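Local coordinates for protein Two-component system sensor histidine kinase (Bacteroides thetaiotaomicron, PDB 3OTT) that is a putative membrane sensor histidine kinase and transcription regulator, represented here by its extracellular beta-propeller and beta-sandwich region, which apparently senses saccharides, at residues 328-342 and 373-386. Residues are numbered along the deposited sequence; the frame is centred on the assembly and turned at random.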
loop_
_atom_site.group_PDB
_atom_site.type_symbol
_atom_site.label_atom_id
_atom_site.label_comp_id
_atom_site.label_asym_id
_atom_site.label_seq_id
_atom_site.Cartn_x
_atom_site.Cartn_y
_atom_site.Cartn_z
ATOM N N SER B 328 18.980 -12.431 -2.359
ATOM C CA SER B 328 19.621 -13.047 -1.188
ATOM C C SER B 328 18.594 -13.170 -0.084
ATOM O O SER B 328 17.938 -12.186 0.312
ATOM C CB SER B 328 20.771 -12.220 -0.666
ATOM O OG SER B 328 21.652 -11.907 -1.708
ATOM N N LEU B 329 18.447 -14.413 0.359
ATOM C CA LEU B 329 17.647 -14.765 1.511
ATOM C C LEU B 329 18.616 -15.394 2.510
ATOM O O LEU B 329 19.573 -16.117 2.131
ATOM C CB LEU B 329 16.587 -15.757 1.103
ATOM C CG LEU B 329 15.804 -15.400 -0.171
ATOM C CD1 LEU B 329 14.974 -16.588 -0.609
ATOM C CD2 LEU B 329 14.913 -14.153 0.013
ATOM N N PHE B 330 18.416 -15.034 3.777
ATOM C CA PHE B 330 19.252 -15.468 4.859
ATOM C C PHE B 330 18.486 -15.343 6.158
ATOM O O PHE B 330 17.697 -14.437 6.349
ATOM C CB PHE B 330 20.536 -14.641 4.902
ATOM C CG PHE B 330 21.598 -15.225 5.811
ATOM C CD1 PHE B 330 22.407 -16.281 5.372
ATOM C CD2 PHE B 330 21.786 -14.708 7.124
ATOM C CE1 PHE B 330 23.407 -16.831 6.242
ATOM C CE2 PHE B 330 22.751 -15.245 7.995
ATOM C CZ PHE B 330 23.550 -16.316 7.568
ATOM N N ARG B 331 18.680 -16.282 7.045
ATOM C CA ARG B 331 18.140 -16.174 8.401
ATOM C C ARG B 331 19.346 -16.282 9.366
ATOM O O ARG B 331 20.124 -17.229 9.288
ATOM C CB ARG B 331 17.142 -17.314 8.665
ATOM C CG ARG B 331 16.259 -17.074 9.871
ATOM C CD ARG B 331 15.645 -18.308 10.388
ATOM N NE ARG B 331 14.648 -17.980 11.387
ATOM C CZ ARG B 331 14.074 -18.902 12.166
ATOM N NH1 ARG B 331 14.445 -20.164 12.023
ATOM N NH2 ARG B 331 13.151 -18.576 13.072
ATOM N N ASP B 332 19.511 -15.312 10.272
ATOM C CA ASP B 332 20.682 -15.314 11.108
ATOM C C ASP B 332 20.584 -16.205 12.350
ATOM O O ASP B 332 19.518 -16.725 12.680
ATOM C CB ASP B 332 21.160 -13.890 11.435
ATOM C CG ASP B 332 20.245 -13.167 12.337
ATOM O OD1 ASP B 332 19.399 -13.805 13.008
ATOM O OD2 ASP B 332 20.370 -11.923 12.368
ATOM N N SER B 333 21.718 -16.358 13.019
ATOM C CA SER B 333 21.812 -17.112 14.257
ATOM C C SER B 333 20.829 -16.591 15.338
ATOM O O SER B 333 20.301 -17.399 16.036
ATOM C CB SER B 333 23.271 -17.221 14.741
ATOM O OG SER B 333 23.760 -15.943 15.146
ATOM N N LYS B 334 20.522 -15.285 15.422
ATOM C CA LYS B 334 19.429 -14.804 16.299
ATOM C C LYS B 334 17.944 -15.021 15.775
ATOM O O LYS B 334 16.986 -14.700 16.483
ATOM C CB LYS B 334 19.577 -13.331 16.665
ATOM C CG LYS B 334 20.905 -12.843 17.231
ATOM C CD LYS B 334 21.160 -11.374 16.768
ATOM C CE LYS B 334 22.226 -10.653 17.602
ATOM N NZ LYS B 334 23.583 -11.240 17.393
ATOM N N GLY B 335 17.761 -15.544 14.561
ATOM C CA GLY B 335 16.441 -15.856 14.056
ATOM C C GLY B 335 15.810 -14.790 13.180
ATOM O O GLY B 335 14.706 -14.997 12.653
ATOM N N PHE B 336 16.512 -13.679 12.966
ATOM C CA PHE B 336 16.007 -12.649 12.059
ATOM C C PHE B 336 16.086 -13.164 10.629
ATOM O O PHE B 336 17.080 -13.759 10.241
ATOM C CB PHE B 336 16.790 -11.329 12.165
ATOM C CG PHE B 336 16.576 -10.573 13.473
ATOM C CD1 PHE B 336 15.417 -9.831 13.684
ATOM C CD2 PHE B 336 17.554 -10.601 14.489
ATOM C CE1 PHE B 336 15.214 -9.114 14.911
ATOM C CE2 PHE B 336 17.377 -9.883 15.705
ATOM C CZ PHE B 336 16.207 -9.151 15.914
ATOM N N TYR B 337 15.058 -12.890 9.838
ATOM C CA TYR B 337 15.153 -13.162 8.422
ATOM C C TYR B 337 15.675 -11.925 7.751
ATOM O O TYR B 337 15.361 -10.834 8.185
ATOM C CB TYR B 337 13.775 -13.509 7.856
ATOM C CG TYR B 337 13.215 -14.774 8.427
ATOM C CD1 TYR B 337 12.506 -14.788 9.632
ATOM C CD2 TYR B 337 13.375 -15.977 7.736
ATOM C CE1 TYR B 337 11.969 -16.005 10.128
ATOM C CE2 TYR B 337 12.871 -17.142 8.208
ATOM C CZ TYR B 337 12.174 -17.170 9.391
ATOM O OH TYR B 337 11.695 -18.397 9.794
ATOM N N TRP B 338 16.483 -12.110 6.700
ATOM C CA TRP B 338 17.057 -11.022 5.949
ATOM C C TRP B 338 16.901 -11.353 4.469
ATOM O O TRP B 338 17.629 -12.210 3.936
ATOM C CB TRP B 338 18.538 -10.891 6.244
ATOM C CG TRP B 338 18.901 -10.444 7.625
ATOM C CD1 TRP B 338 19.252 -11.231 8.695
ATOM C CD2 TRP B 338 19.029 -9.095 8.063
ATOM N NE1 TRP B 338 19.549 -10.448 9.787
ATOM C CE2 TRP B 338 19.414 -9.131 9.425
ATOM C CE3 TRP B 338 18.806 -7.855 7.450
ATOM C CZ2 TRP B 338 19.664 -7.968 10.153
ATOM C CZ3 TRP B 338 19.012 -6.737 8.165
ATOM C CH2 TRP B 338 19.464 -6.789 9.505
ATOM N N PHE B 339 15.946 -10.660 3.843
ATOM C CA PHE B 339 15.555 -10.895 2.474
ATOM C C PHE B 339 15.835 -9.584 1.725
ATOM O O PHE B 339 15.209 -8.532 1.997
ATOM C CB PHE B 339 14.075 -11.184 2.438
ATOM C CG PHE B 339 13.711 -12.601 2.807
ATOM C CD1 PHE B 339 14.565 -13.392 3.575
ATOM C CD2 PHE B 339 12.481 -13.130 2.395
ATOM C CE1 PHE B 339 14.225 -14.685 3.894
ATOM C CE2 PHE B 339 12.125 -14.423 2.719
ATOM C CZ PHE B 339 13.029 -15.215 3.487
ATOM N N GLY B 340 16.790 -9.648 0.796
ATOM C CA GLY B 340 17.250 -8.441 0.062
ATOM C C GLY B 340 17.377 -8.729 -1.431
ATOM O O GLY B 340 17.409 -9.901 -1.883
ATOM N N GLY B 341 17.483 -7.666 -2.200
ATOM C CA GLY B 341 17.677 -7.798 -3.634
ATOM C C GLY B 341 17.872 -6.457 -4.297
ATOM O O GLY B 341 18.632 -5.666 -3.822
ATOM N N ALA B 342 17.116 -6.178 -5.340
ATOM C CA ALA B 342 17.310 -4.966 -6.157
ATOM C C ALA B 342 16.974 -3.743 -5.362
ATOM O O ALA B 342 17.592 -2.721 -5.541
ATOM C CB ALA B 342 16.403 -5.011 -7.390
ATOM N N ASN B 373 21.108 0.278 -2.805
ATOM C CA ASN B 373 19.976 -0.635 -2.757
ATOM C C ASN B 373 20.247 -2.073 -3.226
ATOM O O ASN B 373 19.546 -3.025 -2.804
ATOM C CB ASN B 373 18.821 -0.037 -3.574
ATOM C CG ASN B 373 18.084 1.027 -2.799
ATOM O OD1 ASN B 373 18.189 1.093 -1.581
ATOM N ND2 ASN B 373 17.370 1.860 -3.480
ATOM N N ARG B 374 21.218 -2.233 -4.102
ATOM C CA ARG B 374 21.411 -3.510 -4.763
ATOM C C ARG B 374 22.263 -4.436 -3.868
ATOM O O ARG B 374 23.449 -4.227 -3.686
ATOM C CB ARG B 374 22.013 -3.300 -6.160
ATOM C CG ARG B 374 22.074 -4.531 -7.053
ATOM C CD ARG B 374 22.128 -4.192 -8.579
ATOM N NE ARG B 374 20.960 -3.485 -9.079
ATOM C CZ ARG B 374 19.815 -4.052 -9.460
ATOM N NH1 ARG B 374 19.632 -5.403 -9.450
ATOM N NH2 ARG B 374 18.843 -3.268 -9.881
ATOM N N ILE B 375 21.604 -5.417 -3.271
ATOM C CA ILE B 375 22.187 -6.342 -2.327
ATOM C C ILE B 375 22.615 -7.524 -3.169
ATOM O O ILE B 375 21.849 -7.975 -4.063
ATOM C CB ILE B 375 21.101 -6.867 -1.348
ATOM C CG1 ILE B 375 20.343 -5.698 -0.661
ATOM C CG2 ILE B 375 21.760 -7.789 -0.310
ATOM C CD1 ILE B 375 21.249 -4.702 -0.073
ATOM N N ARG B 376 23.823 -8.021 -2.921
ATOM C CA ARG B 376 24.372 -9.140 -3.705
ATOM C C ARG B 376 24.697 -10.369 -2.828
ATOM O O ARG B 376 24.751 -11.473 -3.319
ATOM C CB ARG B 376 25.572 -8.683 -4.550
ATOM C CG ARG B 376 25.398 -7.304 -5.188
ATOM C CD ARG B 376 26.239 -6.995 -6.376
ATOM N NE ARG B 376 25.708 -7.742 -7.442
ATOM C CZ ARG B 376 25.214 -7.316 -8.606
ATOM N NH1 ARG B 376 25.172 -6.032 -9.010
ATOM N NH2 ARG B 376 24.779 -8.288 -9.380
ATOM N N HIS B 377 24.819 -10.187 -1.524
ATOM C CA HIS B 377 25.123 -11.307 -0.660
ATOM C C HIS B 377 24.967 -10.932 0.794
ATOM O O HIS B 377 25.261 -9.793 1.179
ATOM C CB HIS B 377 26.508 -11.909 -0.911
ATOM C CG HIS B 377 26.655 -13.304 -0.381
ATOM N ND1 HIS B 377 27.714 -13.696 0.417
ATOM C CD2 HIS B 377 25.848 -14.387 -0.490
ATOM C CE1 HIS B 377 27.571 -14.975 0.734
ATOM N NE2 HIS B 377 26.447 -15.416 0.185
ATOM N N ILE B 378 24.413 -11.873 1.556
ATOM C CA ILE B 378 24.252 -11.746 2.991
ATOM C C ILE B 378 25.008 -12.917 3.676
ATOM O O ILE B 378 24.844 -14.087 3.292
ATOM C CB ILE B 378 22.750 -11.750 3.383
ATOM C CG1 ILE B 378 21.982 -10.776 2.497
ATOM C CG2 ILE B 378 22.576 -11.401 4.901
ATOM C CD1 ILE B 378 20.389 -10.950 2.573
ATOM N N TYR B 379 25.801 -12.606 4.707
ATOM C CA TYR B 379 26.664 -13.553 5.343
ATOM C C TYR B 379 26.794 -13.296 6.847
ATOM O O TYR B 379 26.943 -12.158 7.320
ATOM C CB TYR B 379 28.022 -13.458 4.689
ATOM C CG TYR B 379 29.110 -14.297 5.325
ATOM C CD1 TYR B 379 29.104 -15.695 5.191
ATOM C CD2 TYR B 379 30.126 -13.699 6.031
ATOM C CE1 TYR B 379 30.085 -16.480 5.767
ATOM C CE2 TYR B 379 31.127 -14.468 6.620
ATOM C CZ TYR B 379 31.096 -15.860 6.473
ATOM O OH TYR B 379 32.079 -16.619 7.008
ATOM N N GLU B 380 26.765 -14.364 7.618
ATOM C CA GLU B 380 27.058 -14.238 9.042
ATOM C C GLU B 380 28.420 -14.851 9.340
ATOM O O GLU B 380 28.659 -16.006 8.968
ATOM C CB GLU B 380 25.957 -14.950 9.873
ATOM C CG GLU B 380 26.078 -14.631 11.322
ATOM C CD GLU B 380 25.024 -15.270 12.224
ATOM O OE1 GLU B 380 23.885 -15.627 11.807
ATOM O OE2 GLU B 380 25.333 -15.363 13.399
ATOM N N ASP B 381 29.303 -14.114 10.000
ATOM C CA ASP B 381 30.685 -14.629 10.246
ATOM C C ASP B 381 30.821 -15.556 11.458
ATOM O O ASP B 381 29.795 -16.007 12.022
ATOM C CB ASP B 381 31.739 -13.524 10.298
ATOM C CG ASP B 381 31.614 -12.616 11.538
ATOM O OD1 ASP B 381 31.004 -13.019 12.565
ATOM O OD2 ASP B 381 32.152 -11.474 11.484
ATOM N N LYS B 382 32.076 -15.808 11.875
ATOM C CA LYS B 382 32.380 -16.786 12.930
ATOM C C LYS B 382 32.039 -16.237 14.279
ATOM O O LYS B 382 31.920 -16.995 15.226
ATOM C CB LYS B 382 33.885 -17.182 12.975
ATOM C CG LYS B 382 34.530 -17.575 11.642
ATOM C CD LYS B 382 33.874 -18.799 11.012
ATOM C CE LYS B 382 34.805 -19.339 9.907
ATOM N NZ LYS B 382 34.084 -20.312 9.099
ATOM N N GLU B 383 31.928 -14.920 14.407
ATOM C CA GLU B 383 31.599 -14.350 15.709
ATOM C C GLU B 383 30.169 -13.848 15.693
ATOM O O GLU B 383 29.794 -12.993 16.484
ATOM C CB GLU B 383 32.585 -13.255 16.076
ATOM C CG GLU B 383 34.015 -13.792 16.349
ATOM C CD GLU B 383 35.072 -12.676 16.507
ATOM O OE1 GLU B 383 35.233 -11.855 15.558
ATOM O OE2 GLU B 383 35.749 -12.629 17.583
ATOM N N GLN B 384 29.370 -14.372 14.761
ATOM C CA GLN B 384 27.961 -13.970 14.654
ATOM C C GLN B 384 27.748 -12.490 14.202
ATOM O O GLN B 384 26.721 -11.893 14.478
ATOM C CB GLN B 384 27.160 -14.324 15.947
ATOM C CG GLN B 384 27.140 -15.868 16.263
ATOM C CD GLN B 384 28.457 -16.349 16.962
ATOM O OE1 GLN B 384 28.850 -15.793 17.966
ATOM N NE2 GLN B 384 29.137 -17.330 16.393
ATOM N N GLN B 385 28.690 -11.919 13.473
ATOM C CA GLN B 385 28.468 -10.585 12.954
ATOM C C GLN B 385 27.866 -10.720 11.524
ATOM O O GLN B 385 28.304 -11.537 10.709
ATOM C CB GLN B 385 29.783 -9.812 12.914
ATOM C CG GLN B 385 30.506 -9.530 14.273
ATOM C CD GLN B 385 29.822 -8.432 15.054
ATOM O OE1 GLN B 385 29.596 -7.326 14.541
ATOM N NE2 GLN B 385 29.444 -8.737 16.290
ATOM N N LEU B 386 26.888 -9.873 11.225
ATOM C CA LEU B 386 26.155 -9.940 9.993
ATOM C C LEU B 386 26.836 -9.008 8.941
ATOM O O LEU B 386 26.945 -7.811 9.184
ATOM C CB LEU B 386 24.727 -9.479 10.270
ATOM C CG LEU B 386 23.631 -9.853 9.243
ATOM C CD1 LEU B 386 23.657 -8.976 8.084
ATOM C CD2 LEU B 386 23.730 -11.297 8.767
#
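Ile378 packs against the hairpin of strands 328-331 and 337-341 by both branches of its side chain. Its CG2, anti to the backbone N, lies 3.8 Å from Phe330 CB, while CG1 and CD1 lie over the hairpin, spanning its two strands; CD1 is 3.5 Å from Ser328 CB, a tight fit, and also touches Trp338 O and CB. Phe330, its CG likewise anti to the backbone N (chi1 -167°), carries its ring tip to Glu380, with CZ 3.6 Å from Glu380 CB, and to Leu386 CD2. Leu386 CG in turn sits over one face of the Trp338 indole, near its rim.

The polar contacts lie at the two ends. At one, the extended Glu380 side chain grips the start of the Asp332-Gly335 type I turn: Ser333 N donates to the syn lone pair of OE1 (2.6 Å, 164°), and Ser333 OG to OE2 at a doubtfully short 2.4 Å. Asp332 OD2 lies in the indole plane and accepts from Trp338 NE1 at 3.1 Å, though NE1 stands well above the carboxylate plane; OD2 is also hydrogen-bonded to Tyr399 OH. At the other end, Ile375 N bonds to Gly341 O at 3.0 Å. Beside it the Arg374 guanidinium lies with one face over Ala342; NH1 hydrogen-bonds to Gln129 of the second subunit, and NH2 forms salt bridges with Asp72 and Asp113 of that subunit.

The segments thus join successive four-stranded blades of a beta-propeller, strands 328-331 and 375-380 running nearly parallel, 16° apart. An apolar interior with polar ends implies blades held mainly by side-chain packing, while the N-H of Ser333 probably helps to stabilise a charged Glu380.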